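Local structure of possible substrate binding protein of ABC transporter system (Rhodopseudomonas palustris, 3N0X) at residues A74-G79 with K97-V102; L147-A152 with I208-G213; N263-W268 with D320-K325; Q334-M339 with M366-K371. The protein probably binds amino acids of the branched-chain type and delivers them to an ABC transporter, as in other members of the leucine-binding protein family. All blocks are in the same frame, centred on the assembly; numbering follows the deposited sequence.

Interaction 1 of 4, residues A74-G79 with K97-V102; sequences ADIAIG and KKILIV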
loop_
_atom_site.group_PDB
_atom_site.type_symbol
_atom_site.label_atom_id
_atom_site.label_comp_id
_atom_site.label_asym_id
_atom_site.label_seq_id
_atom_site.Cartn_x
_atom_site.Cartn_y
_atom_site.Cartn_z
ATOM N N ALA A 74 -15.434 -18.916 -10.233
ATOM C CA ALA A 74 -14.877 -18.334 -9.004
ATOM C C ALA A 74 -15.948 -17.663 -8.160
ATOM O O ALA A 74 -16.833 -16.954 -8.670
ATOM C CB ALA A 74 -13.761 -17.342 -9.360
ATOM N N ASP A 75 -15.904 -17.905 -6.855
ATOM C CA ASP A 75 -16.833 -17.299 -5.930
ATOM C C ASP A 75 -16.470 -15.851 -5.618
ATOM O O ASP A 75 -17.326 -15.064 -5.228
ATOM C CB ASP A 75 -16.888 -18.135 -4.643
ATOM C CG ASP A 75 -17.356 -19.585 -4.918
ATOM O OD1 ASP A 75 -18.394 -19.740 -5.604
ATOM O OD2 ASP A 75 -16.685 -20.553 -4.500
ATOM N N ILE A 76 -15.189 -15.528 -5.752
ATOM C CA ILE A 76 -14.652 -14.238 -5.365
ATOM C C ILE A 76 -13.298 -14.124 -6.049
ATOM O O ILE A 76 -12.687 -15.135 -6.408
ATOM C CB ILE A 76 -14.561 -14.143 -3.811
ATOM C CG1 ILE A 76 -14.237 -12.713 -3.358
ATOM C CG2 ILE A 76 -13.584 -15.156 -3.252
ATOM C CD1 ILE A 76 -14.658 -12.425 -1.907
ATOM N N ALA A 77 -12.877 -12.894 -6.328
ATOM C CA ALA A 77 -11.581 -12.674 -6.951
ATOM C C ALA A 77 -10.792 -11.660 -6.160
ATOM O O ALA A 77 -11.356 -10.821 -5.444
ATOM C CB ALA A 77 -11.760 -12.168 -8.403
ATOM N N ILE A 78 -9.474 -11.769 -6.306
ATOM C CA ILE A 78 -8.498 -10.834 -5.741
ATOM C C ILE A 78 -7.621 -10.373 -6.872
ATOM O O ILE A 78 -7.187 -11.193 -7.663
ATOM C CB ILE A 78 -7.605 -11.554 -4.684
ATOM C CG1 ILE A 78 -8.446 -12.148 -3.549
ATOM C CG2 ILE A 78 -6.521 -10.605 -4.118
ATOM C CD1 ILE A 78 -7.672 -13.204 -2.684
ATOM N N GLY A 79 -7.392 -9.061 -7.007
ATOM C CA GLY A 79 -6.493 -8.558 -8.039
ATOM C C GLY A 79 -6.406 -7.048 -8.007
ATOM O O GLY A 79 -7.137 -6.400 -7.229
ATOM N N LYS A 97 -21.857 -9.606 -10.890
ATOM C CA LYS A 97 -22.389 -9.600 -9.522
ATOM C C LYS A 97 -21.557 -10.497 -8.608
ATOM O O LYS A 97 -22.072 -11.324 -7.883
ATOM C CB LYS A 97 -23.875 -9.962 -9.474
ATOM C CG LYS A 97 -24.772 -8.959 -10.180
ATOM C CD LYS A 97 -26.236 -9.313 -10.029
ATOM C CE LYS A 97 -27.147 -8.292 -10.724
ATOM N NZ LYS A 97 -28.576 -8.663 -10.487
ATOM N N LYS A 98 -20.244 -10.276 -8.667
ATOM C CA LYS A 98 -19.285 -10.989 -7.838
ATOM C C LYS A 98 -18.278 -9.982 -7.262
ATOM O O LYS A 98 -17.989 -8.952 -7.861
ATOM C CB LYS A 98 -18.621 -12.132 -8.629
ATOM C CG LYS A 98 -19.543 -13.351 -8.846
ATOM C CD LYS A 98 -18.788 -14.559 -9.389
ATOM C CE LYS A 98 -19.656 -15.825 -9.515
ATOM N NZ LYS A 98 -19.036 -16.923 -10.319
ATOM N N ILE A 99 -17.767 -10.286 -6.079
ATOM C CA ILE A 99 -16.844 -9.399 -5.401
ATOM C C ILE A 99 -15.444 -9.476 -6.010
ATOM O O ILE A 99 -14.958 -10.555 -6.367
ATOM C CB ILE A 99 -16.820 -9.719 -3.901
ATOM C CG1 ILE A 99 -18.151 -9.246 -3.264
ATOM C CG2 ILE A 99 -15.614 -9.051 -3.212
ATOM C CD1 ILE A 99 -18.376 -9.869 -1.932
ATOM N N LEU A 100 -14.793 -8.323 -6.066
ATOM C CA LEU A 100 -13.371 -8.211 -6.351
ATOM C C LEU A 100 -12.727 -7.529 -5.144
ATOM O O LEU A 100 -13.107 -6.412 -4.783
ATOM C CB LEU A 100 -13.147 -7.388 -7.601
ATOM C CG LEU A 100 -11.672 -7.097 -7.940
ATOM C CD1 LEU A 100 -10.854 -8.356 -8.230
ATOM C CD2 LEU A 100 -11.581 -6.131 -9.110
ATOM N N ILE A 101 -11.767 -8.211 -4.526
ATOM C CA ILE A 101 -10.967 -7.644 -3.440
ATOM C C ILE A 101 -9.704 -7.125 -4.102
ATOM O O ILE A 101 -8.918 -7.878 -4.697
ATOM C CB ILE A 101 -10.595 -8.680 -2.350
ATOM C CG1 ILE A 101 -11.869 -9.140 -1.595
ATOM C CG2 ILE A 101 -9.564 -8.059 -1.397
ATOM C CD1 ILE A 101 -11.628 -10.379 -0.717
ATOM N N VAL A 102 -9.522 -5.820 -4.046
ATOM C CA VAL A 102 -8.411 -5.186 -4.740
ATOM C C VAL A 102 -7.157 -5.275 -3.879
ATOM O O VAL A 102 -7.137 -4.830 -2.721
ATOM C CB VAL A 102 -8.733 -3.742 -5.158
ATOM C CG1 VAL A 102 -7.459 -3.082 -5.809
ATOM C CG2 VAL A 102 -9.955 -3.756 -6.128
HETATM O O HOH W 1 -18.759 -12.629 -4.699
#

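Interaction 2 of 4, residues L147-A152 with I208-G213; sequences LAQDYA and IWAGGG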
loop_
_atom_site.group_PDB
_atom_site.type_symbol
_atom_site.label_atom_id
_atom_site.label_comp_id
_atom_site.label_asym_id
_atom_site.label_seq_id
_atom_site.Cartn_x
_atom_site.Cartn_y
_atom_site.Cartn_z
ATOM N N LEU A 147 8.055 18.287 -2.439
ATOM C CA LEU A 147 8.481 18.138 -3.826
ATOM C C LEU A 147 7.701 16.958 -4.384
ATOM O O LEU A 147 7.674 15.867 -3.798
ATOM C CB LEU A 147 9.977 17.851 -3.932
ATOM C CG LEU A 147 10.542 17.509 -5.319
ATOM C CD1 LEU A 147 10.324 18.676 -6.284
ATOM C CD2 LEU A 147 12.046 17.141 -5.181
ATOM N N ALA A 148 7.130 17.173 -5.573
ATOM C CA ALA A 148 6.335 16.163 -6.259
ATOM C C ALA A 148 6.468 16.372 -7.749
ATOM O O ALA A 148 6.885 17.450 -8.207
ATOM C CB ALA A 148 4.845 16.257 -5.828
ATOM N N GLN A 149 6.122 15.332 -8.499
ATOM C CA GLN A 149 5.982 15.405 -9.955
ATOM C C GLN A 149 4.648 16.075 -10.331
ATOM O O GLN A 149 3.622 15.906 -9.645
ATOM C CB GLN A 149 6.015 13.986 -10.509
ATOM C CG GLN A 149 7.344 13.285 -10.257
ATOM C CD GLN A 149 7.239 11.794 -10.242
ATOM O OE1 GLN A 149 6.498 11.202 -9.463
ATOM N NE2 GLN A 149 7.967 11.156 -11.168
ATOM N N ASP A 150 4.682 16.840 -11.424
ATOM C CA ASP A 150 3.528 17.606 -11.883
ATOM C C ASP A 150 2.569 16.703 -12.672
ATOM O O ASP A 150 2.439 16.811 -13.902
ATOM C CB ASP A 150 4.036 18.778 -12.734
ATOM C CG ASP A 150 2.999 19.829 -12.980
ATOM O OD1 ASP A 150 1.869 19.660 -12.441
ATOM O OD2 ASP A 150 3.312 20.839 -13.655
ATOM N N TYR A 151 1.870 15.831 -11.946
ATOM C CA TYR A 151 0.837 14.927 -12.511
ATOM C C TYR A 151 -0.060 14.478 -11.400
ATOM O O TYR A 151 0.212 14.786 -10.237
ATOM C CB TYR A 151 1.429 13.770 -13.327
ATOM C CG TYR A 151 2.027 12.601 -12.585
ATOM C CD1 TYR A 151 2.800 12.772 -11.434
ATOM C CD2 TYR A 151 1.816 11.311 -13.048
ATOM C CE1 TYR A 151 3.356 11.677 -10.777
ATOM C CE2 TYR A 151 2.345 10.236 -12.407
ATOM C CZ TYR A 151 3.136 10.414 -11.293
ATOM O OH TYR A 151 3.647 9.309 -10.646
ATOM N N ALA A 152 -1.160 13.816 -11.739
ATOM C CA ALA A 152 -2.190 13.579 -10.729
ATOM C C ALA A 152 -1.686 12.853 -9.482
ATOM O O ALA A 152 -2.050 13.233 -8.361
ATOM C CB ALA A 152 -3.396 12.836 -11.330
ATOM N N ILE A 208 7.450 13.081 -2.649
ATOM C CA ILE A 208 6.605 12.021 -3.154
ATOM C C ILE A 208 7.055 11.851 -4.615
ATOM O O ILE A 208 7.107 12.822 -5.377
ATOM C CB ILE A 208 5.079 12.275 -3.010
ATOM C CG1 ILE A 208 4.290 11.144 -3.683
ATOM C CG2 ILE A 208 4.693 13.633 -3.588
ATOM C CD1 ILE A 208 2.781 11.201 -3.458
ATOM N N TRP A 209 7.374 10.627 -4.997
ATOM C CA TRP A 209 7.945 10.397 -6.331
ATOM C C TRP A 209 7.639 8.959 -6.772
ATOM O O TRP A 209 7.764 8.023 -5.982
ATOM C CB TRP A 209 9.463 10.621 -6.312
ATOM C CG TRP A 209 10.039 10.989 -7.628
ATOM C CD1 TRP A 209 10.565 10.147 -8.575
ATOM C CD2 TRP A 209 10.143 12.309 -8.176
ATOM N NE1 TRP A 209 11.017 10.869 -9.653
ATOM C CE2 TRP A 209 10.772 12.199 -9.444
ATOM C CE3 TRP A 209 9.810 13.582 -7.705
ATOM C CZ2 TRP A 209 11.021 13.297 -10.240
ATOM C CZ3 TRP A 209 10.073 14.663 -8.482
ATOM C CH2 TRP A 209 10.663 14.526 -9.757
ATOM N N ALA A 210 7.307 8.794 -8.041
ATOM C CA ALA A 210 7.107 7.459 -8.631
ATOM C C ALA A 210 8.038 7.330 -9.827
ATOM O O ALA A 210 8.218 8.254 -10.588
ATOM C CB ALA A 210 5.631 7.269 -9.056
ATOM N N GLY A 211 8.661 6.165 -9.993
ATOM C CA GLY A 211 9.548 5.936 -11.131
ATOM C C GLY A 211 10.958 6.397 -10.838
ATOM O O GLY A 211 11.306 6.678 -9.688
ATOM N N GLY A 212 11.775 6.486 -11.871
ATOM C CA GLY A 212 13.164 6.893 -11.701
ATOM C C GLY A 212 13.293 8.388 -11.530
ATOM O O GLY A 212 12.278 9.127 -11.547
ATOM N N GLY A 213 14.545 8.824 -11.412
ATOM C CA GLY A 213 14.913 10.232 -11.242
ATOM C C GLY A 213 15.741 10.445 -9.979
ATOM O O GLY A 213 16.551 11.357 -9.916
HETATM O O HOH W 2 5.279 12.737 -7.530
#

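Interaction 3 of 4, residues N263-W268 with D320-K325; sequences NPINEW and DTPKGK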
loop_
_atom_site.group_PDB
_atom_site.type_symbol
_atom_site.label_atom_id
_atom_site.label_comp_id
_atom_site.label_asym_id
_atom_site.label_seq_id
_atom_site.Cartn_x
_atom_site.Cartn_y
_atom_site.Cartn_z
ATOM N N ASN A 263 3.134 -9.312 16.112
ATOM C CA ASN A 263 1.894 -9.993 16.345
ATOM C C ASN A 263 2.090 -11.435 15.848
ATOM O O ASN A 263 3.023 -11.698 15.101
ATOM C CB ASN A 263 0.726 -9.290 15.667
ATOM C CG ASN A 263 0.859 -9.262 14.151
ATOM O OD1 ASN A 263 0.770 -10.312 13.490
ATOM N ND2 ASN A 263 1.102 -8.083 13.609
ATOM N N PRO A 264 1.241 -12.363 16.297
ATOM C CA PRO A 264 1.447 -13.771 15.999
ATOM C C PRO A 264 1.442 -14.095 14.508
ATOM O O PRO A 264 2.111 -15.013 14.088
ATOM C CB PRO A 264 0.270 -14.449 16.702
ATOM C CG PRO A 264 -0.017 -13.576 17.864
ATOM C CD PRO A 264 0.221 -12.173 17.345
ATOM N N ILE A 265 0.653 -13.359 13.743
ATOM C CA ILE A 265 0.541 -13.627 12.334
ATOM C C ILE A 265 1.828 -13.235 11.666
ATOM O O ILE A 265 2.378 -14.024 10.898
ATOM C CB ILE A 265 -0.644 -12.885 11.712
ATOM C CG1 ILE A 265 -1.940 -13.385 12.374
ATOM C CG2 ILE A 265 -0.661 -13.113 10.243
ATOM C CD1 ILE A 265 -3.228 -13.023 11.589
ATOM N N ASN A 266 2.272 -12.006 11.875
ATOM C CA ASN A 266 3.521 -11.573 11.257
ATOM C C ASN A 266 4.728 -12.402 11.718
ATOM O O ASN A 266 5.646 -12.667 10.953
ATOM C CB ASN A 266 3.805 -10.082 11.441
ATOM C CG ASN A 266 4.808 -9.579 10.427
ATOM O OD1 ASN A 266 4.632 -9.808 9.215
ATOM N ND2 ASN A 266 5.851 -8.890 10.906
ATOM N N GLU A 267 4.718 -12.792 12.992
ATOM C CA GLU A 267 5.785 -13.643 13.528
ATOM C C GLU A 267 5.905 -14.937 12.734
ATOM O O GLU A 267 6.999 -15.301 12.294
ATOM C CB GLU A 267 5.547 -13.902 15.029
ATOM C CG GLU A 267 6.390 -14.993 15.677
ATOM C CD GLU A 267 7.793 -14.587 16.017
ATOM O OE1 GLU A 267 8.169 -13.404 15.807
ATOM O OE2 GLU A 267 8.530 -15.496 16.508
ATOM N N TRP A 268 4.776 -15.599 12.521
ATOM C CA TRP A 268 4.747 -16.836 11.735
ATOM C C TRP A 268 5.181 -16.575 10.285
ATOM O O TRP A 268 6.024 -17.283 9.718
ATOM C CB TRP A 268 3.345 -17.477 11.801
ATOM C CG TRP A 268 3.296 -18.762 11.043
ATOM C CD1 TRP A 268 3.722 -19.991 11.483
ATOM C CD2 TRP A 268 2.814 -18.961 9.718
ATOM N NE1 TRP A 268 3.551 -20.931 10.500
ATOM C CE2 TRP A 268 2.987 -20.329 9.404
ATOM C CE3 TRP A 268 2.281 -18.115 8.752
ATOM C CZ2 TRP A 268 2.636 -20.862 8.167
ATOM C CZ3 TRP A 268 1.924 -18.651 7.517
ATOM C CH2 TRP A 268 2.090 -20.011 7.241
ATOM N N ASP A 320 -7.960 -10.067 10.933
ATOM C CA ASP A 320 -6.585 -10.088 11.421
ATOM C C ASP A 320 -5.641 -10.315 10.246
ATOM O O ASP A 320 -5.936 -11.066 9.297
ATOM C CB ASP A 320 -6.401 -11.206 12.453
ATOM C CG ASP A 320 -7.224 -11.004 13.687
ATOM O OD1 ASP A 320 -7.314 -9.844 14.163
ATOM O OD2 ASP A 320 -7.739 -12.037 14.180
ATOM N N THR A 321 -4.501 -9.618 10.290
ATOM C CA THR A 321 -3.539 -9.649 9.196
ATOM C C THR A 321 -2.106 -9.589 9.764
ATOM O O THR A 321 -1.923 -9.394 10.977
ATOM C CB THR A 321 -3.719 -8.433 8.250
ATOM O OG1 THR A 321 -3.203 -7.278 8.890
ATOM C CG2 THR A 321 -5.187 -8.195 7.851
ATOM N N PRO A 322 -1.078 -9.694 8.895
ATOM C CA PRO A 322 0.266 -9.467 9.424
ATOM C C PRO A 322 0.509 -8.071 9.971
ATOM O O PRO A 322 1.513 -7.842 10.647
ATOM C CB PRO A 322 1.189 -9.688 8.192
ATOM C CG PRO A 322 0.377 -10.614 7.300
ATOM C CD PRO A 322 -1.035 -10.176 7.499
ATOM N N LYS A 323 -0.369 -7.127 9.632
ATOM C CA LYS A 323 -0.309 -5.781 10.154
ATOM C C LYS A 323 -1.263 -5.553 11.332
ATOM O O LYS A 323 -1.594 -4.401 11.686
ATOM C CB LYS A 323 -0.627 -4.773 9.045
ATOM C CG LYS A 323 0.356 -4.719 7.887
ATOM C CD LYS A 323 -0.004 -3.674 6.827
ATOM C CE LYS A 323 -0.344 -2.368 7.445
ATOM N NZ LYS A 323 -0.384 -1.224 6.499
ATOM N N GLY A 324 -1.730 -6.640 11.935
ATOM C CA GLY A 324 -2.706 -6.582 12.993
ATOM C C GLY A 324 -4.083 -6.371 12.390
ATOM O O GLY A 324 -4.368 -6.808 11.264
ATOM N N LYS A 325 -4.914 -5.653 13.108
ATOM C CA LYS A 325 -6.315 -5.506 12.741
ATOM C C LYS A 325 -6.500 -4.610 11.523
ATOM O O LYS A 325 -5.956 -3.515 11.480
ATOM C CB LYS A 325 -7.088 -4.895 13.907
ATOM C CG LYS A 325 -8.595 -4.824 13.661
#

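Interaction 4 of 4, residues Q334-M339 with M366-K371; sequences QALQSM and MNIPIK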
loop_
_atom_site.group_PDB
_atom_site.type_symbol
_atom_site.label_atom_id
_atom_site.label_comp_id
_atom_site.label_asym_id
_atom_site.label_seq_id
_atom_site.Cartn_x
_atom_site.Cartn_y
_atom_site.Cartn_z
ATOM N N GLN A 334 -12.953 0.342 1.813
ATOM C CA GLN A 334 -11.485 0.412 1.926
ATOM C C GLN A 334 -11.066 -0.151 3.277
ATOM O O GLN A 334 -11.656 0.182 4.310
ATOM C CB GLN A 334 -11.025 1.860 1.853
ATOM C CG GLN A 334 -9.544 2.070 2.136
ATOM C CD GLN A 334 -8.626 1.397 1.102
ATOM O OE1 GLN A 334 -8.807 1.585 -0.092
ATOM N NE2 GLN A 334 -7.651 0.581 1.567
ATOM N N ALA A 335 -10.072 -1.033 3.268
ATOM C CA ALA A 335 -9.494 -1.509 4.519
ATOM C C ALA A 335 -8.731 -0.374 5.197
ATOM O O ALA A 335 -7.674 0.034 4.734
ATOM C CB ALA A 335 -8.559 -2.712 4.292
ATOM N N LEU A 336 -9.234 0.039 6.351
ATOM C CA LEU A 336 -8.465 0.869 7.255
ATOM C C LEU A 336 -7.440 -0.040 7.947
ATOM O O LEU A 336 -7.705 -1.199 8.206
ATOM C CB LEU A 336 -9.368 1.534 8.251
ATOM C CG LEU A 336 -10.442 2.428 7.599
ATOM C CD1 LEU A 336 -11.198 3.132 8.738
ATOM C CD2 LEU A 336 -9.858 3.424 6.566
ATOM N N GLN A 337 -6.264 0.503 8.212
ATOM C CA GLN A 337 -5.143 -0.298 8.671
ATOM C C GLN A 337 -4.101 0.612 9.294
ATOM O O GLN A 337 -4.035 1.805 9.012
ATOM C CB GLN A 337 -4.559 -1.085 7.487
ATOM C CG GLN A 337 -4.100 -0.204 6.284
ATOM C CD GLN A 337 -3.817 -1.024 5.075
ATOM O OE1 GLN A 337 -2.698 -1.532 4.924
ATOM N NE2 GLN A 337 -4.843 -1.215 4.219
ATOM N N SER A 338 -3.301 0.024 10.172
ATOM C CA SER A 338 -2.144 0.716 10.703
ATOM C C SER A 338 -1.188 1.073 9.612
ATOM O O SER A 338 -1.173 0.427 8.591
ATOM C CB SER A 338 -1.400 -0.192 11.713
ATOM O OG SER A 338 -2.152 -0.446 12.870
HETATM N N MSE A 339 -0.360 2.074 9.880
HETATM C CA MSE A 339 0.794 2.395 9.044
HETATM C C MSE A 339 1.961 2.678 10.021
HETATM O O MSE A 339 1.736 2.841 11.224
HETATM C CB MSE A 339 0.488 3.613 8.157
HETATM C CG MSE A 339 -0.764 3.419 7.260
HETATM SE SE MSE A 339 -0.559 2.246 5.775
HETATM C CE MSE A 339 0.511 3.447 4.746
HETATM N N MSE A 366 -5.422 8.396 11.830
HETATM C CA MSE A 366 -5.427 8.923 10.460
HETATM C C MSE A 366 -6.860 9.040 9.989
HETATM O O MSE A 366 -7.615 8.090 10.120
HETATM C CB MSE A 366 -4.666 8.012 9.505
HETATM C CG MSE A 366 -3.169 7.833 9.815
HETATM SE SE MSE A 366 -2.382 6.381 8.918
HETATM C CE MSE A 366 -3.236 4.976 9.941
ATOM N N ASN A 367 -7.235 10.204 9.486
ATOM C CA ASN A 367 -8.552 10.409 8.869
ATOM C C ASN A 367 -8.440 10.188 7.353
ATOM O O ASN A 367 -7.892 11.030 6.621
ATOM C CB ASN A 367 -9.068 11.828 9.128
ATOM C CG ASN A 367 -10.418 12.066 8.489
ATOM O OD1 ASN A 367 -11.268 11.192 8.493
ATOM N ND2 ASN A 367 -10.618 13.250 7.935
ATOM N N ILE A 368 -8.945 9.059 6.867
ATOM C CA ILE A 368 -8.822 8.742 5.429
ATOM C C ILE A 368 -10.130 9.242 4.771
ATOM O O ILE A 368 -11.239 8.778 5.123
ATOM C CB ILE A 368 -8.628 7.237 5.175
ATOM C CG1 ILE A 368 -7.501 6.695 6.057
ATOM C CG2 ILE A 368 -8.414 6.976 3.693
ATOM C CD1 ILE A 368 -6.166 7.361 5.902
ATOM N N PRO A 369 -10.016 10.192 3.821
ATOM C CA PRO A 369 -11.236 10.747 3.213
ATOM C C PRO A 369 -12.109 9.692 2.517
ATOM O O PRO A 369 -11.591 8.685 2.005
ATOM C CB PRO A 369 -10.696 11.747 2.172
ATOM C CG PRO A 369 -9.341 11.262 1.823
ATOM C CD PRO A 369 -8.808 10.502 3.032
ATOM N N ILE A 370 -13.421 9.936 2.512
ATOM C CA ILE A 370 -14.409 9.113 1.812
ATOM C C ILE A 370 -14.732 9.883 0.523
ATOM O O ILE A 370 -15.178 11.037 0.564
ATOM C CB ILE A 370 -15.636 8.886 2.699
ATOM C CG1 ILE A 370 -15.229 8.038 3.924
ATOM C CG2 ILE A 370 -16.791 8.187 1.900
ATOM C CD1 ILE A 370 -16.216 7.981 5.082
ATOM N N LYS A 371 -14.467 9.270 -0.618
ATOM C CA LYS A 371 -14.525 9.940 -1.920
ATOM C C LYS A 371 -15.403 9.224 -2.927
ATOM O O LYS A 371 -15.346 9.545 -4.117
ATOM C CB LYS A 371 -13.111 10.007 -2.501
ATOM C CG LYS A 371 -12.097 10.722 -1.591
#

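Interaction 1 of 4, residues A74-G79 with K97-V102
Ile-76 lies alongside Ile-99, pointing the same way, and meets Ile-101 at a slant at the start of a parallel strand pair, the two strands of a beta-alpha-beta unit whose connection is helix 83-96. This is the repeating unit of the periplasmic-binding fold, here in its six-stranded sheet. From CB of Ile-76 the chain leaves through CG1, which stands anti to the backbone N (chi1 -170°) and hence beside the carbonyl carbon, a position that places it 3.8 Å from Ile-99 O. The terminal CD1 then touches two neighbours, CG2 of Ile-99 at 3.7 Å and CD1 of Ile-101 at 3.8 Å. Helix 283-302 covers the same side through Val-295, so a branched, apolar residue suits the spot. A serine here would probably leave the methyls of Ile-99 and Ile-101 without their neighbour and bring a hydroxyl into the apolar layer.

Where pairing has not yet begun, a water joins Asp-75 O to Ile-99 N. Beyond it, the long Lys-98 spans the gap in an extended chain: in one of its two conformers NZ, also bonded to Tyr-69 O, meets Ala-74 O at 2.8 Å, tilted 31° from the carbonyl plane. On the other sheet face, the small Ala-77 and the bare Gly-79 make space for CD1 of Leu-100. The backbones zip together in alternation. Ala-77 N gives to Ile-99 O at 3.1 Å, Gly-79 N reaches Ile-101 O at 3.0 Å, and midway Ala-77 O takes the N-H of Ile-101 at 2.8 Å, almost straight at 175°.

Interaction 2 of 4, residues L147-A152 with I208-G213
The side-chain amide of Gln-149 lies stacked on the indole of Trp-209 while bonding at both ends to the backbone of the next residue, Ala-210. Strand 142-149 and strand 202-207, which leads into 208-213, are parallel neighbours in the four-stranded sheet of a periplasmic-binding lobe, and the contact forms where they run out into loops. The amide does what a further strand residue would do: OE1 accepts from Ala-210 N at 2.9 Å, and NE2 donates to Ala-210 O at 3.0 Å, within that carbonyl's plane. With amide and indole planes only 18° apart, glutamine is apt: it is flat enough to stack and carries both a donor and an acceptor. CG is anti to the carbonyl carbon (chi1 -63°), and the extended chain beyond it carries the amide on across the indole: CG lies 3.3 Å from the centroid of the six-membered ring, a CH-pi contact over the face, CD near CD2 and CE2, and NE2 near NE1. Phe-185 meets the same indole edge-to-face.

Before this, Ile-208 N donates to Leu-147 O at 3.0 Å. The chains then part, and a water fills the place of the next bond, accepting from Gln-149 N and donating to both Gln-149 OE1 and Ile-208 O. CB of Ala-148 is 3.5 Å from CG2 of Ile-208, closer than usual van der Waals contact, so a small residue suits the place. Tyr-151, the N-cap residue of helix 152-165, brings OH to 3.3 Å from CB of Ala-210. Across the loop, Trp-209 NE1 donates in its ring plane to Gly-212 O at 2.9 Å.

Interaction 3 of 4, residues N263-W268 with D320-K325
Asp-320 CB touches the CD1 methyl of Ile-265 at 3.8 Å, the two side chains nearly perpendicular. Next comes Thr-321, whose side chain starts away from the helix and whose backbone carries the contact: its carbonyl lies against CB of Ile-265. Thr-321 OG1 meanwhile accepts from Lys-323 N in an ST turn and donates to Gly-324 O at 2.7 Å, bracing the bend from inside. Pro-322, fixed in phi and well suited to the first corner of a type I turn, sets its ring on Ile-265, CG 4.0 Å from CG2, and its carbonyl O lies 3.3 Å from CB of Asn-266. The turn links strands 318-321 and 324-328 into a beta hairpin, and the hairpin abuts the first turn of helix 264-277.

At that helix start CG of Asn-263 lies between the backbone N and the carbonyl carbon (chi1 63°), which lets the amide cap the helix and reach the turn at once. As N-cap, its OD1 accepts from Asn-266 N at 2.8 Å; its ND2 donates to Pro-322 O at 3.0 Å along a nearly linear 179° path, arriving from above the carbonyl plane. A leucine in its place would probably leave both Asn-266 N and Pro-322 O without these partners, uncapping the helix and untying it from the turn. Past Lys-323, Gly-324 closes the turn with a positive phi (79°) that glycine adopts readily.

Interaction 4 of 4, residues Q334-M339 with M366-K371
Ala-335 O, just before the Leu-336 that packs on Ile-368, accepts from two glutamine side chains, Gln-334 NE2 at 3.2 Å and Gln-337 NE2 at 3.1 Å. They come from opposite faces of the carbonyl plane, and Gln-128 NE2 of helix 126-137 bonds to the same oxygen. The strand 335-345 belongs to the antiparallel sheet of this periplasmic-binding fold and also pairs through Ala-335 with Arg-121, at the end of the six-stranded sheet; this is consistent with the hinge region between the two lobes. Glutamine suits such a site because one amide can give and take: Gln-337 donates also to Thr-122 O and receives Lys-323 NZ on OE1, while Gln-334 OE1 accepts from Arg-121.

Against this polar side, the contact with 366-371 is mainly apolar, with no hydrogen bond across it. Leu-336 and Ile-368 run alongside in opposite senses, CD2 of the leucine 4.1 Å from CG1 of the isoleucine. Met-339 and Met-366, both modelled as selenomethionine, are nearly perpendicular, with CG of Met-339 lying 3.8 Å from SE of Met-366. Such long, flexible side chains can fill an irregular seam between a strand and a loop with no backbone pairing. The main bend of Met-366 comes at its last torsion (chi3 -72°), after an extended chi2, and this brings the terminal methyl against the Gln-337 carbonyl. There CE of Met-366 ends 3.4 Å from Gln-337 O.

Interactions 1 and 2 lie in different sheets, one in each lobe of the fold, with centres about 31 Å apart. Interaction 4 stands between them: its nearest atoms are about 7 Å from interaction 1 and about 12 Å from interaction 2, as expected of a contact near the hinge. Interactions 3 and 4 touch through Lys-323, in the turn before strand 324-328, which neighbours strand 335-345 in one sheet; Lys-323 NZ comes within 3.5 Å of Met-339 SE. In this family the substrate binds in the cleft between the lobes, but none of the four contacts can be assigned to ligand binding here.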